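Local coordinates for protein assemblin (Human herpesvirus 3, PDB 1VZV) that is a serine protease, active as a dimer, that probably cleaves the viral assembly protein during capsid maturation in the nucleus, at residues A[139-144]-A[210-215]; A[6-11]-A[154-159]. One frame throughout, in Å; residues are numbered along the deposited sequence.

Contact 1. Residues A[139-144]-A[210-215]; sequences VGTVVN and AKRRRE
V142 and R212 carry the apolar part of this contact between segment 139-144, which leads into strand 144-146, and helix 205-216. The V142 side chain points at the helix and straddles one stretch of its backbone: CG2 meets CB of R212 at 3.4 Å, while CG1 reaches R213, 3.7 Å from both CA and CG of that residue. R213 thus offers only the base of its chain, its guanidinium leading off elsewhere. Backbone contacts follow. The carbonyl O of V139 lies 3.2 Å from CD of R212 and 3.8 Å from CB of E215, and G140, lacking a side chain, brings its CA within 4.0 Å of the carbonyl O of R212.

The polar groups meet without bonding. R212 bends at its second torsion (chi2 -77°), turning its outer chain past V139 and alongside T141. NH1 of R212 comes 3.4 Å from OG1 of T141, but the angle is poor. E215 sends its carboxylate away from the loop.

The two segments therefore join through van der Waals contact, with the polar ends of T141, R212 and E215 held by R138, G136 (weakly) and R59. Because the segment follows the paired arginines that, in related herpesvirus proteases, help form the oxyanion hole, the helix probably helps to position that region beside S110.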
# COMPACT_ATOMS: atom_id res chain seq x y z
N VAL A 139 -2.89 17.55 12.28
CA VAL A 139 -4.35 17.40 12.22
C VAL A 139 -5.26 17.86 11.07
O VAL A 139 -6.42 17.42 11.02
CB VAL A 139 -4.99 17.83 13.58
CG1 VAL A 139 -4.27 17.16 14.74
CG2 VAL A 139 -4.97 19.35 13.72
N GLY A 140 -4.83 18.75 10.19
CA GLY A 140 -5.72 19.14 9.10
C GLY A 140 -5.00 18.93 7.77
O GLY A 140 -5.41 19.49 6.74
N THR A 141 -3.95 18.09 7.82
CA THR A 141 -3.07 17.81 6.69
C THR A 141 -3.59 17.02 5.52
O THR A 141 -2.81 16.44 4.78
CB THR A 141 -1.71 17.18 7.14
OG1 THR A 141 -1.93 15.97 7.88
CG2 THR A 141 -0.89 18.14 7.96
N VAL A 142 -4.91 16.92 5.35
CA VAL A 142 -5.42 16.21 4.19
C VAL A 142 -5.36 17.24 3.03
O VAL A 142 -5.47 18.45 3.27
CB VAL A 142 -6.83 15.69 4.44
CG1 VAL A 142 -7.71 15.93 3.27
CG2 VAL A 142 -6.76 14.21 4.73
N VAL A 143 -5.11 16.79 1.81
CA VAL A 143 -5.03 17.74 0.72
C VAL A 143 -5.95 17.48 -0.45
O VAL A 143 -6.53 16.41 -0.56
CB VAL A 143 -3.59 17.90 0.21
CG1 VAL A 143 -2.78 18.61 1.22
CG2 VAL A 143 -2.99 16.57 -0.11
N ASN A 144 -6.12 18.49 -1.29
CA ASN A 144 -6.94 18.40 -2.47
C ASN A 144 -6.02 18.66 -3.65
O ASN A 144 -5.08 19.44 -3.55
CB ASN A 144 -8.08 19.42 -2.42
CG ASN A 144 -9.14 19.17 -3.48
OD1 ASN A 144 -9.72 18.10 -3.56
ND2 ASN A 144 -9.40 20.18 -4.29
N ALA A 210 -10.81 10.65 6.66
CA ALA A 210 -12.16 11.19 6.61
C ALA A 210 -12.20 12.43 7.49
O ALA A 210 -12.56 13.49 7.02
CB ALA A 210 -13.15 10.18 7.10
N LYS A 211 -11.77 12.31 8.74
CA LYS A 211 -11.81 13.44 9.65
C LYS A 211 -10.79 14.56 9.42
O LYS A 211 -11.11 15.72 9.72
CB LYS A 211 -11.87 13.01 11.12
CG LYS A 211 -10.61 12.41 11.68
CD LYS A 211 -10.89 11.51 12.89
CE LYS A 211 -11.50 10.16 12.45
NZ LYS A 211 -12.64 10.25 11.44
N ARG A 212 -9.60 14.26 8.89
CA ARG A 212 -8.60 15.30 8.62
C ARG A 212 -9.19 16.18 7.53
O ARG A 212 -8.97 17.39 7.50
CB ARG A 212 -7.30 14.69 8.10
CG ARG A 212 -6.62 13.68 8.99
CD ARG A 212 -5.89 14.37 10.12
NE ARG A 212 -4.93 13.50 10.82
CZ ARG A 212 -3.82 12.99 10.28
NH1 ARG A 212 -3.50 13.19 9.00
NH2 ARG A 212 -3.03 12.24 11.03
N ARG A 213 -9.95 15.55 6.63
CA ARG A 213 -10.62 16.21 5.51
C ARG A 213 -11.65 17.21 6.05
O ARG A 213 -11.65 18.38 5.67
CB ARG A 213 -11.33 15.16 4.66
CG ARG A 213 -11.38 15.42 3.16
CD ARG A 213 -12.35 14.44 2.48
NE ARG A 213 -13.67 14.53 3.10
CZ ARG A 213 -14.64 15.35 2.70
NH1 ARG A 213 -14.51 16.07 1.58
NH2 ARG A 213 -15.78 15.39 3.37
N ARG A 214 -12.51 16.76 6.96
CA ARG A 214 -13.52 17.60 7.58
C ARG A 214 -12.87 18.74 8.36
O ARG A 214 -13.40 19.84 8.44
CB ARG A 214 -14.35 16.76 8.53
CG ARG A 214 -15.73 16.46 8.07
CD ARG A 214 -16.64 17.67 8.24
NE ARG A 214 -17.82 17.40 9.08
CZ ARG A 214 -18.86 16.64 8.71
NH1 ARG A 214 -18.90 16.06 7.51
NH2 ARG A 214 -19.86 16.47 9.56
N GLU A 215 -11.72 18.48 8.96
CA GLU A 215 -11.05 19.53 9.71
C GLU A 215 -10.51 20.61 8.78
O GLU A 215 -10.56 21.79 9.10
CB GLU A 215 -9.91 18.96 10.61
CG GLU A 215 -10.28 18.63 12.09
CD GLU A 215 -10.92 19.82 12.90
OE1 GLU A 215 -11.07 20.95 12.38
OE2 GLU A 215 -11.30 19.62 14.08

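Contact 2. Residues A[6-11]-A[154-159]; sequences AGYLAL and EPFRVL
F156 presents its ring edge to the strand: the carbonyl O of A6 lies near the ring plane, 3.2 Å from CZ of F156. CA of G7 stands 3.8 Å from CZ of F156 and CE2 of Y8 4.5 Å from CD1 of F156, both oblique to the F156 ring. The Y8 ring carries CD2 of L11 over the centre of one face, 3.8 Å above the plane, and F156 approaches it obliquely. F62, on the neighbouring strand 61-67, packs edge-to-face with both F156 and Y8, which makes a buried three-ring cluster.

Aliphatic contacts fill in around the rings. CB of A6 sits 4.2 Å from CE2 of F156, whose ring lies against the backbone of A6 and G7. F156 reaches it because its CG stands anti to the carbonyl carbon (chi1 -66°), which sends the ring from the loop toward the strand. Farther along, V158 places CG2 3.4 Å from the phenolic OH of Y8, the two side chains crossing at a slant near the more exposed margin of the contact.

Polar groups are served from outside. The Y8 hydroxyl bonds to OD2 of D57, which ties down the far end of the ring. The carbonyl O of F156 accepts a hydrogen bond from NZ of K164, on helix 161-173, as well as a weak one from N of L159 within its own turn.

No hydrogen bond spans the two segments. In this assemblin (peptidase family S21) protease, the contact lays the loop that leads into helix 161-173 over part of strands 3-8 and 61-67. The attachment is apolar, with the polar ends left to D57 and K164.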
# COMPACT_ATOMS: atom_id res chain seq x y z
N ALA A 6 -3.45 21.82 -2.86
CA ALA A 6 -3.63 22.92 -1.92
C ALA A 6 -4.16 22.34 -0.61
O ALA A 6 -4.94 21.39 -0.62
CB ALA A 6 -4.57 23.96 -2.48
N GLY A 7 -3.71 22.87 0.52
CA GLY A 7 -4.16 22.39 1.81
C GLY A 7 -3.43 23.16 2.88
O GLY A 7 -2.64 24.04 2.56
N TYR A 8 -3.71 22.87 4.14
CA TYR A 8 -3.05 23.55 5.26
C TYR A 8 -1.83 22.78 5.69
O TYR A 8 -1.90 21.58 5.95
CB TYR A 8 -3.96 23.60 6.47
CG TYR A 8 -5.21 24.41 6.35
CD1 TYR A 8 -5.20 25.76 6.59
CD2 TYR A 8 -6.43 23.79 6.11
CE1 TYR A 8 -6.34 26.47 6.63
CE2 TYR A 8 -7.58 24.50 6.14
CZ TYR A 8 -7.53 25.84 6.40
OH TYR A 8 -8.69 26.57 6.49
N LEU A 9 -0.73 23.48 5.85
CA LEU A 9 0.49 22.82 6.29
C LEU A 9 0.29 22.36 7.73
O LEU A 9 0.82 21.32 8.13
CB LEU A 9 1.67 23.80 6.22
CG LEU A 9 2.56 23.82 4.98
CD1 LEU A 9 1.87 23.18 3.82
CD2 LEU A 9 3.00 25.24 4.65
N ALA A 10 -0.50 23.13 8.49
CA ALA A 10 -0.77 22.85 9.90
C ALA A 10 -1.90 23.71 10.48
O ALA A 10 -2.09 24.87 10.08
CB ALA A 10 0.50 23.08 10.72
N LEU A 11 -2.66 23.16 11.42
CA LEU A 11 -3.71 23.95 12.03
C LEU A 11 -3.20 24.47 13.35
O LEU A 11 -2.71 23.69 14.18
CB LEU A 11 -5.01 23.16 12.21
CG LEU A 11 -5.86 22.88 10.96
CD1 LEU A 11 -7.21 22.38 11.40
CD2 LEU A 11 -6.02 24.12 10.12
N GLU A 154 -10.77 25.44 -4.54
CA GLU A 154 -12.20 25.67 -4.58
C GLU A 154 -13.07 25.02 -3.49
O GLU A 154 -14.04 25.64 -3.04
CB GLU A 154 -12.73 25.32 -5.94
CG GLU A 154 -14.16 25.68 -6.05
CD GLU A 154 -14.89 24.82 -7.03
OE1 GLU A 154 -14.95 23.59 -6.77
OE2 GLU A 154 -15.41 25.37 -8.03
N PRO A 155 -12.75 23.76 -3.05
CA PRO A 155 -13.48 23.00 -2.02
C PRO A 155 -13.30 23.27 -0.53
O PRO A 155 -13.97 22.64 0.28
CB PRO A 155 -13.10 21.55 -2.33
CG PRO A 155 -11.73 21.67 -2.85
CD PRO A 155 -11.85 22.84 -3.79
N PHE A 156 -12.36 24.13 -0.15
CA PHE A 156 -12.16 24.46 1.27
C PHE A 156 -13.24 25.44 1.66
O PHE A 156 -13.07 26.64 1.47
CB PHE A 156 -10.79 25.09 1.46
CG PHE A 156 -9.66 24.16 1.17
CD1 PHE A 156 -9.18 23.31 2.15
CD2 PHE A 156 -9.14 24.06 -0.11
CE1 PHE A 156 -8.22 22.38 1.87
CE2 PHE A 156 -8.17 23.12 -0.40
CZ PHE A 156 -7.72 22.28 0.59
N ARG A 157 -14.34 24.95 2.25
CA ARG A 157 -15.49 25.79 2.61
C ARG A 157 -15.31 26.93 3.59
O ARG A 157 -16.14 27.84 3.65
CB ARG A 157 -16.66 24.93 3.08
CG ARG A 157 -17.11 23.85 2.08
CD ARG A 157 -18.53 23.37 2.42
NE ARG A 157 -18.86 22.03 1.92
CZ ARG A 157 -20.07 21.46 2.06
NH1 ARG A 157 -21.05 22.13 2.66
NH2 ARG A 157 -20.29 20.24 1.59
N VAL A 158 -14.25 26.86 4.38
CA VAL A 158 -13.94 27.90 5.38
C VAL A 158 -12.97 28.99 4.85
O VAL A 158 -13.06 30.16 5.24
CB VAL A 158 -13.33 27.28 6.69
CG1 VAL A 158 -14.38 26.44 7.42
CG2 VAL A 158 -12.09 26.43 6.36
N LEU A 159 -12.06 28.60 3.97
CA LEU A 159 -11.09 29.52 3.41
C LEU A 159 -11.80 30.71 2.76
O LEU A 159 -12.58 30.56 1.83
CB LEU A 159 -10.21 28.79 2.40
CG LEU A 159 -9.01 29.58 1.90
CD1 LEU A 159 -8.07 29.80 3.07
CD2 LEU A 159 -8.32 28.88 0.74

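How the contacts relate
The two contacts have centres about 9 Å apart, on the same side of the chain's centre, and they touch. Along the chain their segments alternate: 6-11, 139-144, 154-159, then 210-215. The bridge is the sheet, where edge strand 144-146 runs antiparallel to strand 3-8 and N144 O probably accepts a hydrogen bond from A6 N at 3.0 Å. N144 lies beside P155, while its ND2 bonds to the carbonyl O of S152. In this protease piece of the longer capsid scaffolding protein, the contacts pack the last helix, 205-216, and loop 154-159 around the sheet end formed by strands 3-8 and 144-146, contact 1 nearer S110.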